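Local coordinates for protein aminopeptidase N (Francisella tularensis subsp. tularensis, PDB 5DLL) that probably removes N-terminal amino acids, preferably alanine, from peptides as a zinc-dependent aminopeptidase that helps degrade intracellular breakdown products, at residues A[398-403]-A[410-415]; A[353-358]-A[608-613]. All blocks are in the same frame, centred on the assembly; numbering follows the deposited sequence. Where two conformers were deposited one is given.

How the contacts relate
Following the chain from the N terminus, helix 349-369 of the M1 peptidase domain comes first and supplies residues 353-358. Helix 390-423 comes next and holds both halves of contact 1, which closes a short loop where 398-403 meets 410-415. The chain then runs through an Ig-like region into the C-terminal helical region, where 608-613 returns to 353-358 and closes the much longer loop of contact 2. Contact 1 therefore lies within the span of contact 2. Their centres are about 24 Å apart, yet a salt bridge joins them: Glu-398 OE2 lies 2.7 Å from Arg-353 NH1, tying the two peptidase-domain helices together.

Contact 1 (A[398-403]-A[410-415]); sequences EIIRMI and EGFQKG
Phe-412 carries the apolar packing, its ring resting against the turn that holds Ile-400 and Ile-403. The far end of the ring meets a beta-branched methyl: Phe-412 CZ is 3.9 Å from Ile-400 CG2, and the two side chains approach at a slant. On the near side, Phe-412 CD1 sits 4.4 Å from Ile-403 CG2. With CG anti to the backbone N (chi1 -174°), the phenylalanine sends its ring out from its own helix across to these isoleucines. Isoleucine suits the receiving side because its CG2 methyl lies close to the backbone, while CG1 and CD1 are left to pack in other directions; those of Ile-400 lead away from the phenylalanine.

Side chain also meets backbone. Phe-412 CE1 lies 3.7 Å from the carbonyl oxygen of Ile-400, a contact of a weakly polarised ring carbon with an oxygen.

Both segments belong to helix 390-423, yet the CA atoms of Ile-403 and Phe-412 are 7.4 Å apart, much closer than nine residues of a straight helix would allow. The helix must therefore be sharply bent or broken between them, and the phenylalanine fills the inner side of that corner.

Further apolar and aromatic partners complete the buried core. Phe-412 meets the rings of His-404 and Phe-337 with planes at about 60°. From helix 430-439, Met-437 touches Phe-412 and Ile-403, and Phe-433 the two isoleucines. Ile-400 also touches Leu-334 and Phe-337 of helix 328-346, which carries the zinc ligand Glu-332.

Charge is kept to another side of the helix, where Arg-401, directed away from Phe-412, forms a salt bridge with Glu-341.

Contact 2 (A[353-358]-A[608-613]); sequences RIDDVR and ISNALL
The side-chain oxygen of Asn-610 is approached by two methyl groups of Ile-354: OD1 lies 3.5 Å from Ile-354 CG2 and 3.9 Å from Ile-354 CD1. The two side chains meet head-on, each pointing from its own helix toward the other. Ile-354 holds CG2 anti to its backbone N (chi1 -71°), which brings that methyl to the amide, and an extended chi2 of 162° carries CD1 on to Asn-610 as well. The stem of the asparagine joins in, as Asn-610 CB is 4.1 Å from Ile-354 CD1. These are van der Waals contacts, with a small polar side chain resting on a branched apolar one.

At the margin, Asp-355 OD1 stands 4.5 Å from Asn-610 OD1; as modelled, both oxygens are acceptors and nothing bonds them. At 2.51 Å resolution the oxygen and nitrogen of an amide are hard to distinguish, so which of them faces the isoleucine and the aspartate is open to some doubt. An aspartate and an asparagine suit this partly exposed border, whereas Ile-354 is buried.

The contact joins helix 349-369 of the M1 peptidase domain to helix 605-612 of the C-terminal helical region, assigned to an ARM-repeat family, at a place remote from the zinc site. Helix 565-581 lies against both partners, with Trp-569 touching Ile-354 and Leu-572 touching Ala-611.

Within 353-358, Val-357 CG2 lies over the middle of the Arg-353 guanidinium, 3.9 Å from its plane. Arg-353 NH2 donates a hydrogen bond to the carbonyl oxygen of Asp-539.

Contact 1 (A[398-403]-A[410-415])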
loop_
_atom_site.group_PDB
_atom_site.type_symbol
_atom_site.label_atom_id
_atom_site.label_comp_id
_atom_site.label_asym_id
_atom_site.label_seq_id
_atom_site.Cartn_x
_atom_site.Cartn_y
_atom_site.Cartn_z
ATOM N N GLU A 398 9.066 -3.717 -6.750
ATOM C CA GLU A 398 10.530 -3.820 -6.676
ATOM C C GLU A 398 11.109 -4.457 -7.929
ATOM O O GLU A 398 12.167 -4.044 -8.399
ATOM C CB GLU A 398 10.977 -4.642 -5.457
ATOM C CG GLU A 398 10.744 -3.969 -4.114
ATOM C CD GLU A 398 11.586 -2.721 -3.921
ATOM O OE1 GLU A 398 12.838 -2.836 -3.923
ATOM O OE2 GLU A 398 10.992 -1.630 -3.763
ATOM N N ILE A 399 10.420 -5.462 -8.464
ATOM C CA ILE A 399 10.874 -6.140 -9.681
ATOM C C ILE A 399 10.785 -5.204 -10.888
ATOM O O ILE A 399 11.670 -5.202 -11.749
ATOM C CB ILE A 399 10.072 -7.434 -9.954
ATOM C CG1 ILE A 399 10.277 -8.451 -8.822
ATOM C CG2 ILE A 399 10.476 -8.059 -11.284
ATOM C CD1 ILE A 399 11.700 -8.924 -8.622
ATOM N N ILE A 400 9.720 -4.408 -10.941
ATOM C CA ILE A 400 9.556 -3.408 -11.993
ATOM C C ILE A 400 10.589 -2.291 -11.845
ATOM O O ILE A 400 11.117 -1.789 -12.839
ATOM C CB ILE A 400 8.115 -2.866 -11.994
ATOM C CG1 ILE A 400 7.192 -3.916 -12.621
ATOM C CG2 ILE A 400 8.009 -1.554 -12.760
ATOM C CD1 ILE A 400 5.849 -4.042 -11.948
ATOM N N ARG A 401 10.880 -1.925 -10.601
ATOM C CA ARG A 401 11.922 -0.952 -10.290
ATOM C C ARG A 401 13.315 -1.446 -10.688
ATOM O O ARG A 401 14.156 -0.660 -11.114
ATOM C CB ARG A 401 11.889 -0.615 -8.796
ATOM C CG ARG A 401 12.941 0.387 -8.355
ATOM C CD ARG A 401 12.765 0.760 -6.893
ATOM N NE ARG A 401 11.528 1.504 -6.669
ATOM C CZ ARG A 401 11.345 2.785 -6.975
ATOM N NH1 ARG A 401 12.312 3.503 -7.538
ATOM N NH2 ARG A 401 10.179 3.358 -6.726
ATOM N N MET A 402 13.555 -2.745 -10.538
ATOM C CA MET A 402 14.831 -3.343 -10.937
ATOM C C MET A 402 15.087 -3.255 -12.440
ATOM O O MET A 402 16.240 -3.230 -12.871
ATOM C CB MET A 402 14.910 -4.806 -10.491
ATOM C CG MET A 402 15.569 -5.001 -9.137
ATOM S SD MET A 402 15.393 -6.685 -8.525
ATOM C CE MET A 402 16.259 -7.599 -9.790
ATOM N N ILE A 403 14.016 -3.222 -13.231
ATOM C CA ILE A 403 14.130 -3.044 -14.679
ATOM C C ILE A 403 14.405 -1.574 -14.996
ATOM O O ILE A 403 15.151 -1.262 -15.925
ATOM C CB ILE A 403 12.859 -3.508 -15.423
ATOM C CG1 ILE A 403 12.556 -4.982 -15.118
ATOM C CG2 ILE A 403 13.034 -3.334 -16.923
ATOM C CD1 ILE A 403 11.174 -5.434 -15.544
ATOM N N GLU A 410 15.212 6.722 -19.594
ATOM C CA GLU A 410 14.918 6.913 -21.011
ATOM C C GLU A 410 14.518 5.592 -21.665
ATOM O O GLU A 410 13.516 5.528 -22.380
ATOM C CB GLU A 410 16.121 7.540 -21.723
ATOM C CG GLU A 410 15.786 8.241 -23.036
ATOM C CD GLU A 410 16.951 9.044 -23.602
ATOM O OE1 GLU A 410 18.036 9.077 -22.978
ATOM O OE2 GLU A 410 16.782 9.654 -24.679
ATOM N N GLY A 411 15.291 4.542 -21.385
ATOM C CA GLY A 411 15.034 3.202 -21.918
ATOM C C GLY A 411 13.833 2.501 -21.304
ATOM O O GLY A 411 13.202 1.656 -21.941
ATOM N N PHE A 412 13.525 2.838 -20.057
ATOM C CA PHE A 412 12.336 2.330 -19.386
ATOM C C PHE A 412 11.070 2.911 -20.018
ATOM O O PHE A 412 10.099 2.187 -20.234
ATOM C CB PHE A 412 12.395 2.672 -17.899
ATOM C CG PHE A 412 11.286 2.066 -17.082
ATOM C CD1 PHE A 412 11.348 0.736 -16.682
ATOM C CD2 PHE A 412 10.195 2.831 -16.688
ATOM C CE1 PHE A 412 10.335 0.175 -15.919
ATOM C CE2 PHE A 412 9.182 2.276 -15.925
ATOM C CZ PHE A 412 9.251 0.945 -15.542
ATOM N N GLN A 413 11.088 4.210 -20.320
ATOM C CA GLN A 413 9.982 4.858 -21.032
ATOM C C GLN A 413 9.842 4.341 -22.469
ATOM O O GLN A 413 8.728 4.216 -22.974
ATOM C CB GLN A 413 10.149 6.382 -21.050
ATOM C CG GLN A 413 10.090 7.055 -19.687
ATOM C CD GLN A 413 8.789 6.807 -18.949
ATOM O OE1 GLN A 413 7.746 6.568 -19.561
ATOM N NE2 GLN A 413 8.846 6.863 -17.619
ATOM N N LYS A 414 10.966 4.055 -23.125
ATOM C CA LYS A 414 10.947 3.367 -24.427
ATOM C C LYS A 414 10.214 2.024 -24.333
ATOM O O LYS A 414 9.519 1.620 -25.268
ATOM C CB LYS A 414 12.368 3.113 -24.950
ATOM C CG LYS A 414 13.050 4.288 -25.631
ATOM C CD LYS A 414 14.406 3.850 -26.169
ATOM C CE LYS A 414 15.142 4.971 -26.887
ATOM N NZ LYS A 414 15.619 6.040 -25.965
ATOM N N GLY A 415 10.399 1.332 -23.211
ATOM C CA GLY A 415 9.740 0.056 -22.961
ATOM C C GLY A 415 8.258 0.183 -22.659
ATOM O O GLY A 415 7.475 -0.681 -23.052
#

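Contact 2 (A[353-358]-A[608-613])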
loop_
_atom_site.group_PDB
_atom_site.type_symbol
_atom_site.label_atom_id
_atom_site.label_comp_id
_atom_site.label_asym_id
_atom_site.label_seq_id
_atom_site.Cartn_x
_atom_site.Cartn_y
_atom_site.Cartn_z
ATOM N N ARG A 353 11.318 6.360 -0.431
ATOM C CA ARG A 353 12.093 5.167 -0.730
ATOM C C ARG A 353 12.489 4.396 0.529
ATOM O O ARG A 353 12.554 3.167 0.504
ATOM C CB ARG A 353 13.337 5.531 -1.552
ATOM C CG ARG A 353 14.121 4.342 -2.087
ATOM C CD ARG A 353 13.228 3.342 -2.805
ATOM N NE ARG A 353 13.960 2.149 -3.218
ATOM C CZ ARG A 353 13.406 0.961 -3.456
ATOM N NH1 ARG A 353 12.095 0.777 -3.312
ATOM N NH2 ARG A 353 14.175 -0.059 -3.829
ATOM N N ILE A 354 12.752 5.104 1.625
ATOM C CA ILE A 354 12.986 4.439 2.913
ATOM C C ILE A 354 11.713 3.719 3.374
ATOM O O ILE A 354 11.764 2.547 3.742
ATOM C CB ILE A 354 13.492 5.425 3.995
ATOM C CG1 ILE A 354 14.934 5.849 3.688
ATOM C CG2 ILE A 354 13.434 4.795 5.385
ATOM C CD1 ILE A 354 15.379 7.102 4.411
ATOM N N ASP A 355 10.579 4.417 3.326
ATOM C CA ASP A 355 9.285 3.843 3.725
ATOM C C ASP A 355 8.921 2.577 2.950
ATOM O O ASP A 355 8.366 1.642 3.526
ATOM C CB ASP A 355 8.156 4.870 3.557
ATOM C CG ASP A 355 8.278 6.049 4.515
ATOM O OD1 ASP A 355 9.065 5.969 5.486
ATOM O OD2 ASP A 355 7.581 7.062 4.292
ATOM N N ASP A 356 9.225 2.552 1.653
ATOM C CA ASP A 356 8.927 1.388 0.806
ATOM C C ASP A 356 9.862 0.216 1.104
ATOM O O ASP A 356 9.446 -0.941 1.045
ATOM C CB ASP A 356 9.011 1.747 -0.685
ATOM C CG ASP A 356 7.972 2.787 -1.109
ATOM O OD1 ASP A 356 6.936 2.938 -0.422
ATOM O OD2 ASP A 356 8.195 3.457 -2.142
ATOM N N VAL A 357 11.120 0.518 1.417
ATOM C CA VAL A 357 12.088 -0.515 1.793
ATOM C C VAL A 357 11.780 -1.114 3.172
ATOM O O VAL A 357 11.902 -2.326 3.359
ATOM C CB VAL A 357 13.532 0.024 1.773
ATOM C CG1 VAL A 357 14.510 -1.022 2.305
ATOM C CG2 VAL A 357 13.919 0.448 0.363
ATOM N N ARG A 358 11.393 -0.270 4.129
ATOM C CA ARG A 358 11.017 -0.741 5.463
ATOM C C ARG A 358 9.937 -1.828 5.388
ATOM O O ARG A 358 9.946 -2.765 6.185
ATOM C CB ARG A 358 10.535 0.420 6.347
ATOM C CG ARG A 358 11.617 1.398 6.795
ATOM C CD ARG A 358 12.926 0.700 7.127
ATOM N NE ARG A 358 12.723 -0.452 7.998
ATOM C CZ ARG A 358 13.688 -1.281 8.381
ATOM N NH1 ARG A 358 14.935 -1.088 7.971
ATOM N NH2 ARG A 358 13.404 -2.306 9.174
ATOM N N ILE A 608 17.127 13.987 6.719
ATOM C CA ILE A 608 17.836 14.213 7.978
ATOM C C ILE A 608 17.016 13.657 9.155
ATOM O O ILE A 608 17.549 12.937 10.001
ATOM C CB ILE A 608 18.155 15.714 8.191
ATOM C CG1 ILE A 608 19.206 16.185 7.178
ATOM C CG2 ILE A 608 18.680 15.968 9.596
ATOM C CD1 ILE A 608 19.408 17.689 7.128
ATOM N N SER A 609 15.722 13.977 9.184
ATOM C CA SER A 609 14.816 13.504 10.238
ATOM C C SER A 609 14.779 11.978 10.373
ATOM O O SER A 609 14.687 11.461 11.483
ATOM C CB SER A 609 13.397 14.023 9.990
ATOM O OG SER A 609 13.414 15.384 9.600
ATOM N N ASN A 610 14.832 11.268 9.244
ATOM C CA ASN A 610 14.814 9.797 9.247
ATOM C C ASN A 610 16.128 9.206 9.734
ATOM O O ASN A 610 16.131 8.244 10.504
ATOM C CB ASN A 610 14.492 9.231 7.853
ATOM C CG ASN A 610 13.051 8.773 7.722
ATOM O OD1 ASN A 610 12.785 7.645 7.310
ATOM N ND2 ASN A 610 12.117 9.644 8.080
ATOM N N ALA A 611 17.236 9.782 9.275
ATOM C CA ALA A 611 18.569 9.309 9.649
ATOM C C ALA A 611 18.891 9.575 11.122
ATOM O O ALA A 611 19.586 8.779 11.760
ATOM C CB ALA A 611 19.619 9.943 8.753
ATOM N N LEU A 612 18.377 10.679 11.661
ATOM C CA LEU A 612 18.672 11.065 13.041
ATOM C C LEU A 612 17.752 10.408 14.077
ATOM O O LEU A 612 18.060 10.421 15.273
ATOM C CB LEU A 612 18.636 12.592 13.199
ATOM C CG LEU A 612 19.714 13.423 12.487
ATOM C CD1 LEU A 612 19.586 14.880 12.900
ATOM C CD2 LEU A 612 21.126 12.933 12.760
ATOM N N LEU A 613 16.634 9.836 13.640
ATOM C CA LEU A 613 15.752 9.126 14.564
ATOM C C LEU A 613 16.271 7.702 14.749
ATOM O O LEU A 613 16.383 6.946 13.783
ATOM C CB LEU A 613 14.307 9.132 14.058
ATOM C CG LEU A 613 13.199 8.981 15.109
ATOM C CD1 LEU A 613 13.384 9.941 16.281
ATOM C CD2 LEU A 613 11.838 9.193 14.458
#